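Local structure of RE68036p (1SQH) at residues A[154-158]-A[286-291]; A[221-225]-A[237-243]. The protein is of unknown function in detail but probably acts as an acyltransferase of the GNAT type, perhaps transferring an acyl group to glycine. One frame throughout, in Å; residues are numbered along the deposited sequence.

Contact 1 of 2, residues A[154-158]-A[286-291]; sequences GMVLS and IGYQKD
Gly154 opens the pairing with Asp291: its carbonyl O takes a long hydrogen bond, 3.3 Å, from Asp291 N, where the end of strand 147-157 runs antiparallel to the start of strand 289-299. Selenomethionine Met155 forms a non-hydrogen-bonded pair with Lys290. Its chain bends at chi2 (69°) and again at chi3, which lays SE 3.7 Å from Lys290 CB, while CG packs on Tyr288 CB. A long, flexible, apolar chain suits this buried place; only the root of the lysine touches here, its extended chain carrying the ammonium end away to a cation-pi contact with Phe153.

Val156 and Gln289 form the hydrogen-bonded pair. Val156 N reaches Gln289 O at 2.7 Å, in the carbonyl plane, and Gln289 N returns a bond to Val156 O from a position tilted out of that carbonyl's plane. A water donates to Val156 O and Gly287 O and accepts from Gln289 NE2, bridging the segments beside these bonds. The carboxylate of Asp291 lies at about a right angle across the valine, with OD1 3.1 Å from CG2; a weak, long ion pair joins OD2 to Arg32.

Leu157 meets Tyr288 over the ring face: CB sits 3.6 Å from the ring centroid, 9° off the normal, a CH-pi contact. CD2 reaches CE2 of the same ring, and CD1 packs on Gly287 C. Gly287, with phi 129°, ends helix 277-286 in a Schellman motif; glycine suits this turn because a CB would jam against the preceding carbonyl O and crowd Leu157 CD1. Ser158 then N-caps helix 159-163. Leu157 thus covers one face of the buried tyrosine ring while Ser257 OG holds the tyrosine hydroxyl, joining strand 147-157 and the loop ahead of strand 289-299 to helix 248-263.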
loop_
_atom_site.group_PDB
_atom_site.type_symbol
_atom_site.label_atom_id
_atom_site.label_comp_id
_atom_site.label_asym_id
_atom_site.label_seq_id
_atom_site.Cartn_x
_atom_site.Cartn_y
_atom_site.Cartn_z
ATOM N N GLY A 154 -2.236 -4.798 9.920
ATOM C CA GLY A 154 -2.890 -5.128 8.671
ATOM C C GLY A 154 -4.309 -5.563 9.034
ATOM O O GLY A 154 -4.506 -6.692 9.503
HETATM N N MSE A 155 -5.290 -4.679 8.840
HETATM C CA MSE A 155 -6.691 -4.990 9.160
HETATM C C MSE A 155 -7.369 -5.634 7.951
HETATM O O MSE A 155 -7.188 -5.174 6.822
HETATM C CB MSE A 155 -7.449 -3.721 9.566
HETATM C CG MSE A 155 -8.051 -3.791 10.982
HETATM SE SE MSE A 155 -6.608 -3.777 12.276
HETATM C CE MSE A 155 -5.536 -2.471 11.328
ATOM N N VAL A 156 -8.150 -6.690 8.198
ATOM C CA VAL A 156 -8.810 -7.441 7.121
ATOM C C VAL A 156 -10.322 -7.627 7.261
ATOM O O VAL A 156 -10.839 -7.913 8.348
ATOM C CB VAL A 156 -8.164 -8.849 6.964
ATOM C CG1 VAL A 156 -8.831 -9.628 5.837
ATOM C CG2 VAL A 156 -6.675 -8.711 6.691
ATOM N N LEU A 157 -11.018 -7.473 6.139
ATOM C CA LEU A 157 -12.469 -7.641 6.088
ATOM C C LEU A 157 -12.770 -8.458 4.837
ATOM O O LEU A 157 -12.349 -8.088 3.733
ATOM C CB LEU A 157 -13.163 -6.283 6.004
ATOM C CG LEU A 157 -14.694 -6.297 5.931
ATOM C CD1 LEU A 157 -15.305 -6.665 7.286
ATOM C CD2 LEU A 157 -15.154 -4.903 5.501
ATOM N N SER A 158 -13.485 -9.571 5.006
ATOM C CA SER A 158 -13.800 -10.431 3.871
ATOM C C SER A 158 -14.573 -9.681 2.791
ATOM O O SER A 158 -15.202 -8.654 3.045
ATOM C CB SER A 158 -14.594 -11.660 4.327
ATOM O OG SER A 158 -15.920 -11.310 4.698
ATOM N N ILE A 286 -16.787 -1.684 11.828
ATOM C CA ILE A 286 -17.317 -2.035 10.522
ATOM C C ILE A 286 -17.185 -3.543 10.309
ATOM O O ILE A 286 -17.925 -4.135 9.514
ATOM C CB ILE A 286 -16.568 -1.271 9.402
ATOM C CG1 ILE A 286 -17.004 0.198 9.426
ATOM C CG2 ILE A 286 -16.836 -1.920 8.048
ATOM C CD1 ILE A 286 -16.188 1.117 8.551
ATOM N N GLY A 287 -16.246 -4.159 11.030
ATOM C CA GLY A 287 -16.043 -5.596 10.917
ATOM C C GLY A 287 -14.613 -6.041 10.656
ATOM O O GLY A 287 -14.323 -7.237 10.679
ATOM N N TYR A 288 -13.724 -5.090 10.394
ATOM C CA TYR A 288 -12.316 -5.399 10.121
ATOM C C TYR A 288 -11.658 -6.065 11.326
ATOM O O TYR A 288 -11.947 -5.709 12.469
ATOM C CB TYR A 288 -11.533 -4.117 9.795
ATOM C CG TYR A 288 -11.666 -3.621 8.373
ATOM C CD1 TYR A 288 -10.717 -3.950 7.402
ATOM C CD2 TYR A 288 -12.751 -2.825 7.995
ATOM C CE1 TYR A 288 -10.849 -3.492 6.083
ATOM C CE2 TYR A 288 -12.895 -2.365 6.687
ATOM C CZ TYR A 288 -11.945 -2.698 5.736
ATOM O OH TYR A 288 -12.096 -2.221 4.448
ATOM N N GLN A 289 -10.768 -7.023 11.072
ATOM C CA GLN A 289 -10.065 -7.681 12.166
ATOM C C GLN A 289 -8.570 -7.524 11.931
ATOM O O GLN A 289 -8.119 -7.396 10.791
ATOM C CB GLN A 289 -10.417 -9.167 12.244
ATOM C CG GLN A 289 -10.079 -9.920 10.984
ATOM C CD GLN A 289 -10.307 -11.418 11.114
ATOM O OE1 GLN A 289 -9.550 -12.119 11.791
ATOM N NE2 GLN A 289 -11.356 -11.917 10.458
ATOM N N LYS A 290 -7.814 -7.518 13.023
ATOM C CA LYS A 290 -6.365 -7.381 12.962
ATOM C C LYS A 290 -5.721 -8.754 12.774
ATOM O O LYS A 290 -5.666 -9.543 13.715
ATOM C CB LYS A 290 -5.866 -6.750 14.266
ATOM C CG LYS A 290 -4.366 -6.851 14.506
ATOM C CD LYS A 290 -4.034 -6.352 15.910
ATOM C CE LYS A 290 -2.553 -6.478 16.239
ATOM N NZ LYS A 290 -2.288 -6.047 17.642
ATOM N N ASP A 291 -5.250 -9.082 11.576
ATOM C CA ASP A 291 -4.622 -10.383 11.477
ATOM C C ASP A 291 -3.182 -10.370 11.002
ATOM O O ASP A 291 -2.640 -11.412 10.633
ATOM C CB ASP A 291 -5.470 -11.358 10.651
ATOM C CG ASP A 291 -5.736 -10.868 9.270
ATOM O OD1 ASP A 291 -4.882 -10.219 8.662
ATOM O OD2 ASP A 291 -6.867 -11.121 8.702
HETATM O O HOH W 1 -12.959 -9.745 9.566
#

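Contact 2 of 2, residues A[221-225]-A[237-243]; sequences ELIAW and LQVLPKA
This contact is an antiparallel beta pairing within the hairpin of strands 222-228 and 234-239, at the edge of the four-stranded sheet, continuing into the turn that follows the second strand. Trp225 and Gln238 bond reciprocally, Trp225 N to Gln238 O at 2.9 Å and Gln238 N to Trp225 O at 3.0 Å; beyond them Leu240 N reaches Ile223 O. Chi1 at 51° sets Trp225 CG between backbone N and carbonyl carbon, which brings the indole alongside the Gln238 chain, amide plane turned 57° from the ring, with Gln238 O over one ring face. NE1, next to Gln238 CB, is buried without a partner. Leu240 CD1 meets Trp225 CH2 at 3.4 Å. Its CD2 presses as tightly on Ile223 CD1, which also touches Lys242 CE. Branched Ile223 therefore fills the angle between strand and turn, its CG1 close against the small Ala243 CB, while Ala224 CB packs on Val239 CG2. Glu221 and Lys242 approach from opposite directions in a long salt bridge, OE2 to NZ 3.9 Å. On the other side of strand 222-228, Ile223 and Ala224 both face Ile214, a classic beta bulge in a sheet consistent with a GNAT-like domain.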
loop_
_atom_site.group_PDB
_atom_site.type_symbol
_atom_site.label_atom_id
_atom_site.label_comp_id
_atom_site.label_asym_id
_atom_site.label_seq_id
_atom_site.Cartn_x
_atom_site.Cartn_y
_atom_site.Cartn_z
ATOM N N GLU A 221 -16.450 23.081 0.261
ATOM C CA GLU A 221 -15.113 22.813 0.782
ATOM C C GLU A 221 -14.880 21.356 1.185
ATOM O O GLU A 221 -15.596 20.821 2.035
ATOM C CB GLU A 221 -14.865 23.717 1.991
ATOM C CG GLU A 221 -13.640 23.355 2.817
ATOM C CD GLU A 221 -13.581 24.131 4.115
ATOM O OE1 GLU A 221 -14.657 24.453 4.662
ATOM O OE2 GLU A 221 -12.466 24.402 4.598
ATOM N N LEU A 222 -13.873 20.721 0.585
ATOM C CA LEU A 222 -13.533 19.327 0.901
ATOM C C LEU A 222 -13.164 19.274 2.382
ATOM O O LEU A 222 -12.255 19.975 2.823
ATOM C CB LEU A 222 -12.345 18.872 0.053
ATOM C CG LEU A 222 -11.818 17.454 0.272
ATOM C CD1 LEU A 222 -12.865 16.424 -0.134
ATOM C CD2 LEU A 222 -10.543 17.283 -0.536
ATOM N N ILE A 223 -13.845 18.430 3.150
ATOM C CA ILE A 223 -13.585 18.397 4.582
ATOM C C ILE A 223 -13.125 17.055 5.149
ATOM O O ILE A 223 -12.656 16.982 6.288
ATOM C CB ILE A 223 -14.848 18.895 5.346
ATOM C CG1 ILE A 223 -14.427 19.683 6.584
ATOM C CG2 ILE A 223 -15.769 17.716 5.697
ATOM C CD1 ILE A 223 -13.783 21.013 6.260
ATOM N N ALA A 224 -13.256 16.003 4.347
ATOM C CA ALA A 224 -12.859 14.652 4.749
ATOM C C ALA A 224 -12.735 13.790 3.493
ATOM O O ALA A 224 -13.453 14.009 2.515
ATOM C CB ALA A 224 -13.900 14.056 5.703
ATOM N N TRP A 225 -11.841 12.808 3.516
ATOM C CA TRP A 225 -11.644 11.967 2.339
ATOM C C TRP A 225 -11.058 10.590 2.660
ATOM O O TRP A 225 -10.524 10.360 3.745
ATOM C CB TRP A 225 -10.734 12.705 1.348
ATOM C CG TRP A 225 -9.478 13.200 1.996
ATOM C CD1 TRP A 225 -8.350 12.476 2.258
ATOM C CD2 TRP A 225 -9.271 14.488 2.588
ATOM N NE1 TRP A 225 -7.456 13.228 2.984
ATOM C CE2 TRP A 225 -7.997 14.467 3.201
ATOM C CE3 TRP A 225 -10.042 15.655 2.664
ATOM C CZ2 TRP A 225 -7.478 15.574 3.886
ATOM C CZ3 TRP A 225 -9.527 16.756 3.348
ATOM C CH2 TRP A 225 -8.254 16.704 3.949
ATOM N N LEU A 237 -7.198 7.826 5.081
ATOM C CA LEU A 237 -8.448 8.362 5.602
ATOM C C LEU A 237 -8.135 9.581 6.446
ATOM O O LEU A 237 -7.149 9.603 7.174
ATOM C CB LEU A 237 -9.161 7.328 6.484
ATOM C CG LEU A 237 -10.398 7.838 7.246
ATOM C CD1 LEU A 237 -11.472 8.244 6.239
ATOM C CD2 LEU A 237 -10.936 6.755 8.189
ATOM N N GLN A 238 -8.954 10.611 6.332
ATOM C CA GLN A 238 -8.749 11.779 7.169
ATOM C C GLN A 238 -9.937 12.721 7.170
ATOM O O GLN A 238 -10.626 12.880 6.160
ATOM C CB GLN A 238 -7.486 12.539 6.767
ATOM C CG GLN A 238 -7.130 13.625 7.777
ATOM C CD GLN A 238 -5.730 14.169 7.602
ATOM O OE1 GLN A 238 -5.256 14.949 8.428
ATOM N NE2 GLN A 238 -5.056 13.763 6.524
ATOM N N VAL A 239 -10.171 13.322 8.333
ATOM C CA VAL A 239 -11.244 14.283 8.518
ATOM C C VAL A 239 -10.629 15.542 9.123
ATOM O O VAL A 239 -9.943 15.476 10.150
ATOM C CB VAL A 239 -12.335 13.743 9.481
ATOM C CG1 VAL A 239 -13.363 14.829 9.763
ATOM C CG2 VAL A 239 -13.017 12.519 8.878
ATOM N N LEU A 240 -10.854 16.679 8.471
ATOM C CA LEU A 240 -10.344 17.960 8.952
ATOM C C LEU A 240 -10.930 18.204 10.342
ATOM O O LEU A 240 -12.093 17.882 10.606
ATOM C CB LEU A 240 -10.761 19.091 7.999
ATOM C CG LEU A 240 -9.824 19.639 6.906
ATOM C CD1 LEU A 240 -8.634 18.734 6.655
ATOM C CD2 LEU A 240 -10.651 19.825 5.647
ATOM N N PRO A 241 -10.129 18.776 11.250
ATOM C CA PRO A 241 -10.579 19.054 12.615
ATOM C C PRO A 241 -11.955 19.703 12.729
ATOM O O PRO A 241 -12.768 19.299 13.559
ATOM C CB PRO A 241 -9.464 19.939 13.159
ATOM C CG PRO A 241 -8.241 19.346 12.496
ATOM C CD PRO A 241 -8.724 19.185 11.064
ATOM N N LYS A 242 -12.220 20.699 11.892
ATOM C CA LYS A 242 -13.498 21.398 11.929
ATOM C C LYS A 242 -14.712 20.537 11.591
ATOM O O LYS A 242 -15.850 21.019 11.626
ATOM C CB LYS A 242 -13.460 22.621 11.004
ATOM C CG LYS A 242 -12.933 22.356 9.598
ATOM C CD LYS A 242 -13.050 23.615 8.746
ATOM C CE LYS A 242 -12.062 23.620 7.581
ATOM N NZ LYS A 242 -10.639 23.776 8.025
ATOM N N ALA A 243 -14.477 19.270 11.260
ATOM C CA ALA A 243 -15.572 18.362 10.926
ATOM C C ALA A 243 -15.500 17.068 11.736
ATOM O O ALA A 243 -16.214 16.109 11.449
ATOM C CB ALA A 243 -15.558 18.049 9.427
#

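Contacts 1 and 2 lie in different sheets, their centres about 24 Å apart; along the chain, 221-243 is nested inside the loop that contact 1 closes. Contact 1 joins strands distant in sequence inside the eight-stranded mixed sheet, contact 2 neighbours in a hairpin whose second strand is outermost. The centre of contact 1 lies nearer the chain's centre, about 15 Å against about 22 Å. Both are partly buried: contact 1 has four exposed residues between Gly287 and Asp291, contact 2 mostly intermediate ones. The tyrosine is satisfied at its hydroxyl, the indole nitrogen is not. Both contacts touch helix 248-263, through Ile286 and Tyr288 in one and Ala224, Leu237 and Ala243 in the other.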